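Local coordinates for metallophosphoesterase TT1561-like domain-containing protein (Aquifex aeolicus, PDB 2YVT), which is of unknown function but probably hydrolyses phosphoester bonds with the help of bound metal ions, like other calcineurin-like metallophosphoesterases, at residues Asp19-Leu24 with Phe82-Glu87; Glu125-Ala128 with Phe134-Ile137; Ile232-Gly237 with Ala245-Thr250; Val203-Ile208 with Glu226-Thr231. One frame throughout, in Å; residues are numbered along the deposited sequence.

Interaction 1 of 4, residues Asp19-Leu24 with Phe82-Glu87; sequences DLLPKL and FREIGE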
loop_
_atom_site.group_PDB
_atom_site.type_symbol
_atom_site.label_atom_id
_atom_site.label_comp_id
_atom_site.label_asym_id
_atom_site.label_seq_id
_atom_site.Cartn_x
_atom_site.Cartn_y
_atom_site.Cartn_z
ATOM N N ASP A 19 16.141 -0.526 9.386
ATOM C CA ASP A 19 16.904 -1.546 10.118
ATOM C C ASP A 19 16.508 -2.968 9.727
ATOM O O ASP A 19 17.290 -3.899 9.909
ATOM C CB ASP A 19 16.748 -1.367 11.639
ATOM C CG ASP A 19 15.297 -1.474 12.108
ATOM O OD1 ASP A 19 14.438 -0.740 11.577
ATOM O OD2 ASP A 19 15.022 -2.272 13.037
ATOM N N LEU A 20 15.287 -3.131 9.208
ATOM C CA LEU A 20 14.803 -4.446 8.791
ATOM C C LEU A 20 15.077 -4.813 7.330
ATOM O O LEU A 20 14.846 -5.953 6.922
ATOM C CB LEU A 20 13.313 -4.574 9.101
ATOM C CG LEU A 20 12.944 -4.393 10.577
ATOM C CD1 LEU A 20 11.443 -4.561 10.739
ATOM C CD2 LEU A 20 13.710 -5.375 11.474
ATOM N N LEU A 21 15.591 -3.862 6.551
ATOM C CA LEU A 21 15.831 -4.121 5.131
ATOM C C LEU A 21 16.883 -5.202 4.850
ATOM O O LEU A 21 16.714 -5.969 3.899
ATOM C CB LEU A 21 16.082 -2.824 4.350
ATOM C CG LEU A 21 14.830 -1.946 4.184
ATOM C CD1 LEU A 21 15.182 -0.649 3.463
ATOM C CD2 LEU A 21 13.697 -2.682 3.460
ATOM N N PRO A 22 17.958 -5.282 5.669
ATOM C CA PRO A 22 18.868 -6.429 5.475
ATOM C C PRO A 22 18.188 -7.803 5.531
ATOM O O PRO A 22 18.551 -8.705 4.756
ATOM C CB PRO A 22 19.886 -6.265 6.610
ATOM C CG PRO A 22 19.904 -4.788 6.859
ATOM C CD PRO A 22 18.460 -4.365 6.713
ATOM N N LYS A 23 17.198 -7.961 6.406
ATOM C CA LYS A 23 16.474 -9.232 6.460
ATOM C C LYS A 23 15.583 -9.407 5.233
ATOM O O LYS A 23 15.473 -10.509 4.690
ATOM C CB LYS A 23 15.692 -9.376 7.766
ATOM C CG LYS A 23 16.609 -9.760 8.929
ATOM C CD LYS A 23 15.871 -9.847 10.244
ATOM C CE LYS A 23 16.858 -10.074 11.401
ATOM N NZ LYS A 23 17.432 -11.455 11.418
ATOM N N LEU A 24 14.979 -8.312 4.769
ATOM C CA LEU A 24 14.178 -8.378 3.548
ATOM C C LEU A 24 15.048 -8.762 2.340
ATOM O O LEU A 24 14.661 -9.594 1.513
ATOM C CB LEU A 24 13.429 -7.060 3.317
ATOM C CG LEU A 24 12.433 -7.054 2.154
ATOM C CD1 LEU A 24 11.288 -8.050 2.355
ATOM C CD2 LEU A 24 11.901 -5.656 1.895
ATOM N N PHE A 82 13.161 5.372 -1.159
ATOM C CA PHE A 82 13.274 4.970 -2.556
ATOM C C PHE A 82 14.656 4.440 -2.892
ATOM O O PHE A 82 14.781 3.454 -3.617
ATOM C CB PHE A 82 12.847 6.085 -3.505
ATOM C CG PHE A 82 11.366 6.297 -3.537
ATOM C CD1 PHE A 82 10.535 5.359 -4.149
ATOM C CD2 PHE A 82 10.792 7.410 -2.938
ATOM C CE1 PHE A 82 9.147 5.536 -4.172
ATOM C CE2 PHE A 82 9.409 7.601 -2.954
ATOM C CZ PHE A 82 8.584 6.658 -3.573
ATOM N N ARG A 83 15.691 5.052 -2.321
ATOM C CA ARG A 83 17.051 4.556 -2.534
ATOM C C ARG A 83 17.219 3.129 -1.994
ATOM O O ARG A 83 17.679 2.238 -2.705
ATOM C CB ARG A 83 18.083 5.505 -1.907
ATOM C CG ARG A 83 19.497 4.939 -1.869
ATOM C CD ARG A 83 20.525 5.994 -1.493
ATOM N NE ARG A 83 20.239 6.620 -0.203
ATOM C CZ ARG A 83 20.568 6.116 0.987
ATOM N NH1 ARG A 83 21.201 4.951 1.087
ATOM N NH2 ARG A 83 20.250 6.783 2.090
ATOM N N GLU A 84 16.830 2.911 -0.739
ATOM C CA GLU A 84 17.104 1.630 -0.095
ATOM C C GLU A 84 16.229 0.504 -0.629
ATOM O O GLU A 84 16.679 -0.632 -0.760
ATOM C CB GLU A 84 17.043 1.763 1.434
ATOM C CG GLU A 84 18.135 2.694 1.952
ATOM C CD GLU A 84 18.496 2.487 3.408
ATOM O OE1 GLU A 84 17.998 1.543 4.038
ATOM O OE2 GLU A 84 19.296 3.291 3.918
ATOM N N ILE A 85 14.984 0.822 -0.971
ATOM C CA ILE A 85 14.151 -0.150 -1.671
ATOM C C ILE A 85 14.673 -0.393 -3.091
ATOM O O ILE A 85 14.767 -1.538 -3.529
ATOM C CB ILE A 85 12.667 0.281 -1.700
ATOM C CG1 ILE A 85 12.070 0.201 -0.295
ATOM C CG2 ILE A 85 11.859 -0.587 -2.684
ATOM C CD1 ILE A 85 11.993 -1.222 0.296
ATOM N N GLY A 86 15.014 0.684 -3.801
ATOM C CA GLY A 86 15.551 0.578 -5.161
ATOM C C GLY A 86 16.769 -0.330 -5.245
ATOM O O GLY A 86 16.867 -1.168 -6.144
ATOM N N GLU A 87 17.674 -0.182 -4.280
ATOM C CA GLU A 87 18.905 -0.980 -4.226
ATOM C C GLU A 87 18.683 -2.481 -4.006
ATOM O O GLU A 87 19.605 -3.276 -4.196
ATOM C CB GLU A 87 19.856 -0.414 -3.170
ATOM C CG GLU A 87 20.452 0.921 -3.595
ATOM C CD GLU A 87 21.537 1.426 -2.667
ATOM O OE1 GLU A 87 21.833 0.759 -1.650
ATOM O OE2 GLU A 87 22.103 2.499 -2.964
#
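L21 reaches across to E84 and I85 where two helices of the calcineurin-like metallophosphoesterase fold, 21-31 and 65-86, lie next to each other on the six-stranded sheet. The backbones do not touch: L21 and E84, the nearest pair, have their CA atoms 7.9 Å apart, and side chains bridge the gap.

The apolar part is a methyl-to-methyl touch. L21 CD2 meets I85 CD1 at 3.9 Å, one chain lying roughly square to the other. The CB of I85 does not aim at L21; both its side-chain torsions are near -65°, and this bend carries CD1 across. The other branch of L21 takes the mixed part of the contact, with CD1 against the E84 chain near its root, 3.7 Å from CB.

Behind these residues, L24 sits on L9 and I11 of strand 7-12, and F82 on I120 and V122 of strand 120-122, so both helices are seated on the same sheet. E84 also touches F18.

The charged end of E84 divides its work. OE2 faces R83 NH1 in a long ion pair of 3.8 Å, while OE1 rests 3.6 Å from the L21 CD1 methyl.

Interaction 2 of 4, residues Glu125-Ala128 with Phe134-Ile137; sequences EGFA and FEVI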
loop_
_atom_site.group_PDB
_atom_site.type_symbol
_atom_site.label_atom_id
_atom_site.label_comp_id
_atom_site.label_asym_id
_atom_site.label_seq_id
_atom_site.Cartn_x
_atom_site.Cartn_y
_atom_site.Cartn_z
ATOM N N GLU A 125 -4.000 5.566 -7.676
ATOM C CA GLU A 125 -5.032 5.996 -8.632
ATOM C C GLU A 125 -4.574 5.716 -10.067
ATOM O O GLU A 125 -4.824 6.497 -10.990
ATOM C CB GLU A 125 -5.383 7.472 -8.453
ATOM C CG GLU A 125 -5.637 7.869 -7.014
ATOM C CD GLU A 125 -5.978 9.318 -6.881
ATOM O OE1 GLU A 125 -6.966 9.736 -7.503
ATOM O OE2 GLU A 125 -5.254 10.041 -6.171
ATOM N N GLY A 126 -3.900 4.585 -10.241
ATOM C CA GLY A 126 -3.292 4.253 -11.514
ATOM C C GLY A 126 -2.952 2.787 -11.614
ATOM O O GLY A 126 -3.261 1.984 -10.714
ATOM N N PHE A 127 -2.295 2.445 -12.715
ATOM C CA PHE A 127 -2.161 1.057 -13.098
ATOM C C PHE A 127 -0.889 0.855 -13.887
ATOM O O PHE A 127 -0.330 1.803 -14.439
ATOM C CB PHE A 127 -3.354 0.653 -13.960
ATOM C CG PHE A 127 -3.397 1.359 -15.285
ATOM C CD1 PHE A 127 -2.889 0.748 -16.428
ATOM C CD2 PHE A 127 -3.925 2.644 -15.385
ATOM C CE1 PHE A 127 -2.922 1.406 -17.660
ATOM C CE2 PHE A 127 -3.955 3.316 -16.618
ATOM C CZ PHE A 127 -3.451 2.689 -17.753
ATOM N N ALA A 128 -0.460 -0.399 -13.953
ATOM C CA ALA A 128 0.659 -0.779 -14.792
ATOM C C ALA A 128 0.452 -2.205 -15.265
ATOM O O ALA A 128 -0.052 -3.053 -14.520
ATOM C CB ALA A 128 1.943 -0.667 -14.023
ATOM N N PHE A 134 -0.758 -9.426 -16.640
ATOM C CA PHE A 134 -1.483 -8.831 -15.519
ATOM C C PHE A 134 -1.651 -7.341 -15.719
ATOM O O PHE A 134 -0.827 -6.703 -16.378
ATOM C CB PHE A 134 -0.741 -9.059 -14.190
ATOM C CG PHE A 134 -0.547 -10.509 -13.829
ATOM C CD1 PHE A 134 -1.481 -11.172 -13.028
ATOM C CD2 PHE A 134 0.569 -11.207 -14.274
ATOM C CE1 PHE A 134 -1.306 -12.511 -12.687
ATOM C CE2 PHE A 134 0.751 -12.553 -13.938
ATOM C CZ PHE A 134 -0.191 -13.201 -13.147
ATOM N N GLU A 135 -2.727 -6.801 -15.153
ATOM C CA GLU A 135 -2.824 -5.372 -14.886
ATOM C C GLU A 135 -2.756 -5.209 -13.376
ATOM O O GLU A 135 -3.502 -5.860 -12.638
ATOM C CB GLU A 135 -4.132 -4.767 -15.418
ATOM C CG GLU A 135 -4.241 -4.704 -16.954
ATOM C CD GLU A 135 -3.377 -3.619 -17.599
ATOM O OE1 GLU A 135 -2.593 -2.944 -16.900
ATOM O OE2 GLU A 135 -3.484 -3.440 -18.834
ATOM N N VAL A 136 -1.852 -4.348 -12.921
ATOM C CA VAL A 136 -1.705 -4.083 -11.494
ATOM C C VAL A 136 -2.260 -2.698 -11.210
ATOM O O VAL A 136 -1.820 -1.721 -11.807
ATOM C CB VAL A 136 -0.230 -4.199 -11.042
ATOM C CG1 VAL A 136 -0.123 -4.147 -9.520
ATOM C CG2 VAL A 136 0.362 -5.517 -11.550
ATOM N N ILE A 137 -3.247 -2.636 -10.319
ATOM C CA ILE A 137 -3.913 -1.378 -9.981
ATOM C C ILE A 137 -3.579 -1.037 -8.540
ATOM O O ILE A 137 -3.633 -1.907 -7.670
ATOM C CB ILE A 137 -5.438 -1.508 -10.136
ATOM C CG1 ILE A 137 -5.791 -1.841 -11.588
ATOM C CG2 ILE A 137 -6.155 -0.229 -9.701
ATOM C CD1 ILE A 137 -7.211 -2.277 -11.745
#
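G126 makes the first touch: its O receives the CA-H of I137, with G126 O and I137 CA 3.5 Å apart, and the CG2 methyl of I137 lies beside the same oxygen. Just before it, E125, at positive phi, turns its carboxylate off to Y160, and E125 and G126 together face the single residue G138, making a G1 beta bulge.

F127 follows, forming a non-hydrogen-bonded pair with I137, their CA atoms 4.3 Å apart. Its CA-H points at V136 O, with 3.1 Å from F127 CA to that oxygen. The ring is set between the backbone N and the carbonyl carbon (chi1 66°), which stands it alongside the E135 chain; there E135 OE1 comes to the ring edge, 3.7 Å from F127 CD1, the carboxylate turned 69° from the ring plane. E135 OE2 makes a long, weak ion pair with R174. On this face F127 also meets F167.

A128 closes the segment as the hydrogen-bonded partner of V136. A128 N gives to V136 O at 2.9 Å, in the carbonyl plane, and V136 N gives back to A128 O at 2.7 Å, a nearly straight bond (172°). Both side chains turn to the opposite face, onto F93 of strand 91-95, in the other sheet.

Paired bonds, alternating faces and a bulge at the open end make this a classic antiparallel beta hairpin, at the margin of one sheet of the phosphoesterase sandwich.

Interaction 3 of 4, residues Ile232-Gly237 with Ala245-Thr250; sequences IVVNPG and AFLDLT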
loop_
_atom_site.group_PDB
_atom_site.type_symbol
_atom_site.label_atom_id
_atom_site.label_comp_id
_atom_site.label_asym_id
_atom_site.label_seq_id
_atom_site.Cartn_x
_atom_site.Cartn_y
_atom_site.Cartn_z
ATOM N N ILE A 232 -9.077 -13.348 -3.937
ATOM C CA ILE A 232 -8.160 -13.724 -2.858
ATOM C C ILE A 232 -7.544 -12.447 -2.310
ATOM O O ILE A 232 -6.839 -11.730 -3.033
ATOM C CB ILE A 232 -7.017 -14.650 -3.329
ATOM C CG1 ILE A 232 -7.571 -15.946 -3.931
ATOM C CG2 ILE A 232 -6.034 -14.938 -2.172
ATOM C CD1 ILE A 232 -6.532 -16.755 -4.640
ATOM N N VAL A 233 -7.828 -12.160 -1.043
ATOM C CA VAL A 233 -7.309 -10.967 -0.388
ATOM C C VAL A 233 -6.188 -11.378 0.562
ATOM O O VAL A 233 -6.359 -12.285 1.387
ATOM C CB VAL A 233 -8.416 -10.198 0.362
ATOM C CG1 VAL A 233 -7.856 -8.927 1.003
ATOM C CG2 VAL A 233 -9.566 -9.855 -0.600
ATOM N N VAL A 234 -5.040 -10.717 0.425
ATOM C CA VAL A 234 -3.862 -11.037 1.223
ATOM C C VAL A 234 -3.401 -9.797 1.974
ATOM O O VAL A 234 -3.066 -8.782 1.358
ATOM C CB VAL A 234 -2.696 -11.548 0.331
ATOM C CG1 VAL A 234 -1.479 -11.900 1.180
ATOM C CG2 VAL A 234 -3.136 -12.760 -0.488
ATOM N N ASN A 235 -3.394 -9.891 3.300
ATOM C CA ASN A 235 -2.785 -8.864 4.136
ATOM C C ASN A 235 -1.524 -9.471 4.753
ATOM O O ASN A 235 -1.613 -10.396 5.565
ATOM C CB ASN A 235 -3.745 -8.365 5.213
ATOM C CG ASN A 235 -3.298 -7.050 5.806
ATOM O OD1 ASN A 235 -2.094 -6.796 5.926
ATOM N ND2 ASN A 235 -4.257 -6.199 6.176
ATOM N N PRO A 236 -0.348 -8.983 4.342
ATOM C CA PRO A 236 0.910 -9.620 4.777
ATOM C C PRO A 236 1.168 -9.617 6.283
ATOM O O PRO A 236 1.993 -10.391 6.749
ATOM C CB PRO A 236 1.994 -8.789 4.077
ATOM C CG PRO A 236 1.293 -8.061 2.977
ATOM C CD PRO A 236 -0.115 -7.849 3.425
ATOM N N GLY A 237 0.478 -8.758 7.032
ATOM C CA GLY A 237 0.798 -8.556 8.447
ATOM C C GLY A 237 1.905 -7.529 8.578
ATOM O O GLY A 237 2.421 -7.021 7.570
ATOM N N ALA A 245 4.339 -11.480 3.079
ATOM C CA ALA A 245 3.606 -12.521 2.358
ATOM C C ALA A 245 4.368 -12.903 1.104
ATOM O O ALA A 245 5.055 -12.071 0.512
ATOM C CB ALA A 245 2.216 -12.047 1.991
ATOM N N PHE A 246 4.241 -14.167 0.704
ATOM C CA PHE A 246 4.856 -14.634 -0.523
ATOM C C PHE A 246 3.795 -15.349 -1.351
ATOM O O PHE A 246 3.181 -16.314 -0.889
ATOM C CB PHE A 246 6.054 -15.547 -0.221
ATOM C CG PHE A 246 7.042 -15.626 -1.346
ATOM C CD1 PHE A 246 8.052 -14.675 -1.477
ATOM C CD2 PHE A 246 6.956 -16.643 -2.285
ATOM C CE1 PHE A 246 8.965 -14.742 -2.532
ATOM C CE2 PHE A 246 7.871 -16.722 -3.346
ATOM C CZ PHE A 246 8.870 -15.770 -3.465
ATOM N N LEU A 247 3.568 -14.849 -2.564
ATOM C CA LEU A 247 2.487 -15.318 -3.420
ATOM C C LEU A 247 3.073 -15.917 -4.692
ATOM O O LEU A 247 4.008 -15.372 -5.264
ATOM C CB LEU A 247 1.541 -14.163 -3.792
ATOM C CG LEU A 247 0.821 -13.279 -2.758
ATOM C CD1 LEU A 247 1.743 -12.288 -2.053
ATOM C CD2 LEU A 247 -0.298 -12.519 -3.445
ATOM N N ASP A 248 2.529 -17.052 -5.115
ATOM C CA ASP A 248 2.793 -17.565 -6.443
ATOM C C ASP A 248 1.489 -17.459 -7.232
ATOM O O ASP A 248 0.542 -18.205 -6.984
ATOM C CB ASP A 248 3.283 -19.018 -6.380
ATOM C CG ASP A 248 3.707 -19.548 -7.737
ATOM O OD1 ASP A 248 3.157 -19.080 -8.754
ATOM O OD2 ASP A 248 4.606 -20.427 -7.793
ATOM N N LEU A 249 1.439 -16.514 -8.164
ATOM C CA LEU A 249 0.217 -16.240 -8.918
ATOM C C LEU A 249 -0.087 -17.311 -9.952
ATOM O O LEU A 249 -1.224 -17.419 -10.417
ATOM C CB LEU A 249 0.290 -14.872 -9.597
ATOM C CG LEU A 249 0.541 -13.664 -8.683
ATOM C CD1 LEU A 249 0.456 -12.381 -9.496
ATOM C CD2 LEU A 249 -0.430 -13.637 -7.515
ATOM N N THR A 250 0.925 -18.094 -10.318
ATOM C CA THR A 250 0.731 -19.140 -11.320
ATOM C C THR A 250 -0.042 -20.314 -10.736
ATOM O O THR A 250 -1.004 -20.798 -11.343
ATOM C CB THR A 250 2.069 -19.602 -11.912
ATOM O OG1 THR A 250 2.717 -18.474 -12.516
ATOM C CG2 THR A 250 1.852 -20.685 -12.979
#
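P236 sets its CB against A245, 3.7 Å from A245 N and 3.9 Å from A245 CB. The flat group close by is the N235 amide, turned away from the 245-250 segment. Its OD1 takes K12 NZ and, weakly, the G237 N-H, and its ND2 gives to V189 O and G219 O, so both ends of this buried amide are used.

Two residues before the proline, V234 spreads its two methyls over two neighbours. With CG1 anti to the backbone N (chi1 -179°), that methyl stands 3.8 Å from A245 CB, while CG2 reaches L247 CD2 at 4.1 Å, the V234 and L247 chains running antiparallel alongside one another. I254 and L256 of strand 253-258 adjoin V234 as well, and V8 and V215 adjoin L247.

Strand 231-235 belongs to the seven-stranded sheet and strand 243-248 to the six-stranded one, so this is the face-to-face packing of the two central layers of the alpha/beta/beta/alpha sandwich. The side chains that meet are all hydrocarbon and buried, and no polar bond joins the two segments, consistent with close fit and exclusion of water, rather than directed bonds, holding the sheets together here.

Interaction 4 of 4, residues Val203-Ile208 with Glu226-Thr231; sequences VVNTII and ELVGNT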
loop_
_atom_site.group_PDB
_atom_site.type_symbol
_atom_site.label_atom_id
_atom_site.label_comp_id
_atom_site.label_asym_id
_atom_site.label_seq_id
_atom_site.Cartn_x
_atom_site.Cartn_y
_atom_site.Cartn_z
ATOM N N VAL A 203 -15.860 0.150 1.817
ATOM C CA VAL A 203 -15.560 0.714 0.506
ATOM C C VAL A 203 -14.747 -0.290 -0.301
ATOM O O VAL A 203 -14.958 -0.459 -1.503
ATOM C CB VAL A 203 -14.803 2.055 0.622
ATOM C CG1 VAL A 203 -14.312 2.505 -0.742
ATOM C CG2 VAL A 203 -15.708 3.107 1.246
ATOM N N VAL A 204 -13.832 -0.984 0.373
ATOM C CA VAL A 204 -12.965 -1.929 -0.314
ATOM C C VAL A 204 -13.733 -3.208 -0.687
ATOM O O VAL A 204 -13.527 -3.757 -1.765
ATOM C CB VAL A 204 -11.667 -2.205 0.484
ATOM C CG1 VAL A 204 -10.760 -3.132 -0.291
ATOM C CG2 VAL A 204 -10.945 -0.878 0.753
ATOM N N ASN A 205 -14.645 -3.664 0.170
ATOM C CA ASN A 205 -15.508 -4.788 -0.242
ATOM C C ASN A 205 -16.262 -4.413 -1.502
ATOM O O ASN A 205 -16.433 -5.229 -2.407
ATOM C CB ASN A 205 -16.507 -5.183 0.852
ATOM C CG ASN A 205 -15.826 -5.694 2.093
ATOM O OD1 ASN A 205 -15.839 -6.901 2.393
ATOM N ND2 ASN A 205 -15.208 -4.790 2.817
ATOM N N THR A 206 -16.699 -3.157 -1.549
ATOM C CA THR A 206 -17.457 -2.650 -2.680
ATOM C C THR A 206 -16.599 -2.570 -3.946
ATOM O O THR A 206 -17.042 -3.005 -5.009
ATOM C CB THR A 206 -18.117 -1.297 -2.349
ATOM O OG1 THR A 206 -18.940 -1.434 -1.178
ATOM C CG2 THR A 206 -18.968 -0.818 -3.506
ATOM N N ILE A 207 -15.376 -2.040 -3.825
ATOM C CA ILE A 207 -14.427 -2.019 -4.947
ATOM C C ILE A 207 -14.167 -3.425 -5.468
ATOM O O ILE A 207 -14.113 -3.656 -6.668
ATOM C CB ILE A 207 -13.024 -1.479 -4.550
ATOM C CG1 ILE A 207 -13.071 -0.064 -3.988
ATOM C CG2 ILE A 207 -12.067 -1.568 -5.752
ATOM C CD1 ILE A 207 -11.712 0.382 -3.455
ATOM N N ILE A 208 -13.972 -4.366 -4.547
ATOM C CA ILE A 208 -13.698 -5.741 -4.917
ATOM C C ILE A 208 -14.889 -6.341 -5.673
ATOM O O ILE A 208 -14.704 -7.024 -6.675
ATOM C CB ILE A 208 -13.309 -6.575 -3.679
ATOM C CG1 ILE A 208 -11.880 -6.216 -3.248
ATOM C CG2 ILE A 208 -13.451 -8.071 -3.955
ATOM C CD1 ILE A 208 -11.461 -6.811 -1.915
ATOM N N GLU A 226 -7.873 -14.621 2.640
ATOM C CA GLU A 226 -9.229 -15.151 2.577
ATOM C C GLU A 226 -9.919 -14.660 1.320
ATOM O O GLU A 226 -9.471 -13.692 0.690
ATOM C CB GLU A 226 -10.039 -14.722 3.809
ATOM C CG GLU A 226 -10.299 -13.219 3.914
ATOM C CD GLU A 226 -10.865 -12.840 5.263
ATOM O OE1 GLU A 226 -12.073 -13.089 5.490
ATOM O OE2 GLU A 226 -10.102 -12.310 6.099
ATOM N N LEU A 227 -11.010 -15.331 0.962
ATOM C CA LEU A 227 -11.840 -14.895 -0.156
ATOM C C LEU A 227 -12.784 -13.774 0.259
ATOM O O LEU A 227 -13.469 -13.869 1.282
ATOM C CB LEU A 227 -12.631 -16.077 -0.730
ATOM C CG LEU A 227 -12.207 -16.683 -2.074
ATOM C CD1 LEU A 227 -10.715 -16.977 -2.166
ATOM C CD2 LEU A 227 -13.029 -17.941 -2.361
ATOM N N VAL A 228 -12.789 -12.693 -0.516
ATOM C CA VAL A 228 -13.817 -11.668 -0.384
ATOM C C VAL A 228 -14.481 -11.626 -1.752
ATOM O O VAL A 228 -13.851 -11.276 -2.751
ATOM C CB VAL A 228 -13.228 -10.288 0.029
ATOM C CG1 VAL A 228 -14.311 -9.197 0.029
ATOM C CG2 VAL A 228 -12.544 -10.388 1.396
ATOM N N GLY A 229 -15.747 -12.036 -1.800
ATOM C CA GLY A 229 -16.395 -12.301 -3.083
ATOM C C GLY A 229 -15.632 -13.433 -3.746
ATOM O O GLY A 229 -15.479 -14.504 -3.156
ATOM N N ASN A 230 -15.117 -13.176 -4.946
ATOM C CA ASN A 230 -14.313 -14.151 -5.692
ATOM C C ASN A 230 -12.806 -13.854 -5.632
ATOM O O ASN A 230 -11.993 -14.560 -6.233
ATOM C CB ASN A 230 -14.771 -14.195 -7.154
ATOM C CG ASN A 230 -16.288 -14.195 -7.294
ATOM O OD1 ASN A 230 -16.974 -15.068 -6.760
ATOM N ND2 ASN A 230 -16.816 -13.205 -8.006
ATOM N N THR A 231 -12.447 -12.805 -4.898
ATOM C CA THR A 231 -11.078 -12.301 -4.851
ATOM C C THR A 231 -10.296 -12.874 -3.675
ATOM O O THR A 231 -10.786 -12.867 -2.547
ATOM C CB THR A 231 -11.108 -10.771 -4.710
ATOM O OG1 THR A 231 -11.821 -10.207 -5.816
ATOM C CG2 THR A 231 -9.696 -10.161 -4.634
#
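N205 and I208, one turn apart on helix 202-211, stand over V228 and T231, the two ends of a type II' beta turn, with both CA pairs (N205 to V228, I208 to T231) 7.1 Å apart. V228 and T231 are joined by two backbone bonds: V228 N gives to T231 O at 2.9 Å and T231 N to V228 O at 3.0 Å, with G229 at positive phi between them.

I208 does most of the touching. Its CG1 is anti to the carbonyl carbon (chi1 -74°), and this leaves CG2 facing the polar atoms of the turn, 3.4 Å from V228 O and 3.3 Å from T231 OG1, a snug fit for a methyl. That hydroxyl has its polar partner elsewhere, in P213 O, so I208 merely covers its flank.

The tight hairpin joins strands 224-228 and 231-235 at the edge of the seven-stranded sheet, and helix 202-211 is one of the helices layered on that sheet, as expected of the outer helical layer in a calcineurin-like alpha/beta/beta/alpha sandwich. V204 and I207 of the same helix reach F180 on strand 175-180, and I208 and V228 both touch V233.

V228 turns its CG1 methyl, anti to the backbone N, toward both helix residues. I208 CD1 lies 4.2 Å from V228 CG1, the side chains set nearly perpendicular, and the amide end of N205 lies against the same methyl from the preceding turn of the helix, with P184 and I185 also at N205.

Overall arrangement
From the N terminus, interaction 1 comes first, closing a largely helical loop of 57 residues and joining two helices beside the six-stranded sheet. Interaction 2 then closes a hairpin of the seven-stranded sheet. Farther along, interaction 4 brings helix 202-211 onto the turn at 228-231, and interaction 3 follows directly, linking the next strand to the six-stranded sheet. The four loops run in series; none nests or crosses. Interactions 3 and 4 touch closely: V233 N and E226 O are 2.8 Å apart, a probable hydrogen bond. F134 of interaction 2 packs on L249 of interaction 3. Interaction 1 stands apart, its centre about 31 Å from that of interaction 4.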